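Local atomic coordinates of mitochondrial edited mRNA stability factor 1 (Trypanosoma brucei, PDB entry 6NL1), a protein that processes the 5' ends of mitochondrial mRNAs, probably through its Nudix domain, and probably helps to stabilise edited transcripts. Residues R249-A254 / V266-V271. Numbering follows the deposited sequence.
Sequences RYKEAA and VDASNV
K251 carries nearly all of this contact: its ammonium group binds two backbone carbonyls of the 266-271 loop. K251 NZ lies 3.0 Å from V271 O and 3.1 Å from A268 O, a hydrogen bond to each. The two bonds differ in direction. NZ is tilted only 16° from the V271 carbonyl plane. It sits over the face of the A268 carbonyl, about 35° off its plane. V271 N donates to the same A268 oxygen from the opposite face, closing the 3-10 turn of residues 268-270. The lysine thus ties together the two ends of this turn, since one oxygen comes from its first residue and the other from the residue just after it.

The aliphatic part of K251 packs on the loop as well. Its CG starts anti to the backbone N, and the chain bends at chi3 (-82°), which brings NZ round to the carbonyls. K251 CG rests 3.9 Å from V271 CG1. K251 CD lies 4.1 Å from A268 CB. K251 and V271 lie alongside with their chains heading opposite ways.

Within the loop, D267 bonds into the turn that follows it. D267 OD2 accepts from S269 N at 3.1 Å, forming an Asx turn, and from S269 OG at 2.7 Å. The two donors come from opposite faces of the carboxylate. The D267 carbonyl oxygen also accepts from N270 N.

Helix 250-262 corresponds to the Nudix helix, with a degenerate Nudix-box sequence. The V271 side chain is about 9 Å from that of Y292, which binds GDP in another structure of this protein. The contact joins the first turn of this helix to the loop leading into strand 272-277. V271 also packs on I255 of the helix and on L203 of strand 200-207. K251 and A254 touch F293 of strand 290-296, so the helix start and the loop both lie against the mixed sheet.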
# COMPACT_ATOMS: atom_id res chain seq x y z
N ARG A 249 0.37 15.35 -2.68
CA ARG A 249 1.58 15.45 -1.87
C ARG A 249 1.54 14.43 -0.72
O ARG A 249 0.46 14.00 -0.31
CB ARG A 249 1.73 16.87 -1.31
CG ARG A 249 2.09 17.92 -2.36
CD ARG A 249 2.20 19.33 -1.77
NE ARG A 249 3.03 19.36 -0.57
CZ ARG A 249 4.36 19.37 -0.57
NH1 ARG A 249 5.03 19.33 -1.72
NH2 ARG A 249 5.03 19.40 0.58
N TYR A 250 2.71 14.05 -0.22
CA TYR A 250 2.84 13.01 0.81
C TYR A 250 2.05 13.28 2.09
O TYR A 250 1.26 12.43 2.53
CB TYR A 250 4.32 12.81 1.17
CG TYR A 250 5.15 12.30 0.03
CD1 TYR A 250 6.49 12.66 -0.09
CD2 TYR A 250 4.60 11.47 -0.92
CE1 TYR A 250 7.25 12.18 -1.15
CE2 TYR A 250 5.35 11.00 -1.97
CZ TYR A 250 6.67 11.35 -2.08
OH TYR A 250 7.40 10.86 -3.13
N LYS A 251 2.26 14.44 2.68
CA LYS A 251 1.59 14.76 3.94
C LYS A 251 0.08 14.85 3.75
O LYS A 251 -0.70 14.35 4.56
CB LYS A 251 2.14 16.06 4.53
CG LYS A 251 1.65 16.32 5.95
CD LYS A 251 2.04 17.71 6.43
CE LYS A 251 3.46 17.74 6.93
NZ LYS A 251 3.72 19.03 7.65
N GLU A 252 -0.33 15.50 2.66
CA GLU A 252 -1.74 15.60 2.29
C GLU A 252 -2.36 14.20 2.25
O GLU A 252 -3.46 13.98 2.76
CB GLU A 252 -1.84 16.28 0.92
CG GLU A 252 -3.24 16.52 0.39
CD GLU A 252 -3.23 17.12 -1.01
OE1 GLU A 252 -2.13 17.35 -1.59
OE2 GLU A 252 -4.34 17.37 -1.55
N ALA A 253 -1.66 13.25 1.64
CA ALA A 253 -2.16 11.88 1.55
C ALA A 253 -2.21 11.22 2.94
O ALA A 253 -3.17 10.52 3.27
CB ALA A 253 -1.30 11.06 0.59
N ALA A 254 -1.17 11.44 3.75
CA ALA A 254 -1.16 10.89 5.11
C ALA A 254 -2.37 11.40 5.90
O ALA A 254 -3.05 10.64 6.58
CB ALA A 254 0.14 11.24 5.84
N VAL A 266 -6.33 15.69 11.89
CA VAL A 266 -5.18 16.40 12.47
C VAL A 266 -4.80 17.58 11.60
O VAL A 266 -5.05 17.59 10.40
CB VAL A 266 -3.92 15.51 12.58
CG1 VAL A 266 -4.04 14.54 13.74
CG2 VAL A 266 -3.64 14.80 11.25
N ASP A 267 -4.17 18.58 12.21
CA ASP A 267 -3.70 19.73 11.47
C ASP A 267 -2.29 19.49 10.91
O ASP A 267 -1.43 18.95 11.60
CB ASP A 267 -3.72 20.98 12.36
CG ASP A 267 -3.45 22.26 11.57
OD1 ASP A 267 -4.41 22.84 11.03
OD2 ASP A 267 -2.27 22.67 11.49
N ALA A 268 -2.06 19.91 9.67
CA ALA A 268 -0.77 19.71 9.01
C ALA A 268 0.44 20.15 9.84
O ALA A 268 1.52 19.56 9.73
CB ALA A 268 -0.76 20.40 7.65
N SER A 269 0.27 21.19 10.66
CA SER A 269 1.39 21.74 11.44
C SER A 269 1.83 20.82 12.57
O SER A 269 2.92 20.99 13.13
CB SER A 269 1.05 23.13 11.99
OG SER A 269 -0.03 23.06 12.90
N ASN A 270 0.99 19.84 12.91
CA ASN A 270 1.31 18.86 13.93
C ASN A 270 1.74 17.51 13.36
O ASN A 270 1.96 16.56 14.10
CB ASN A 270 0.11 18.65 14.85
CG ASN A 270 -0.26 19.91 15.60
OD1 ASN A 270 -1.44 20.29 15.67
ND2 ASN A 270 0.74 20.58 16.14
N VAL A 271 1.86 17.45 12.04
CA VAL A 271 2.22 16.21 11.35
C VAL A 271 3.65 16.31 10.86
O VAL A 271 3.99 17.20 10.07
CB VAL A 271 1.28 15.95 10.15
CG1 VAL A 271 1.61 14.64 9.45
CG2 VAL A 271 -0.17 15.95 10.62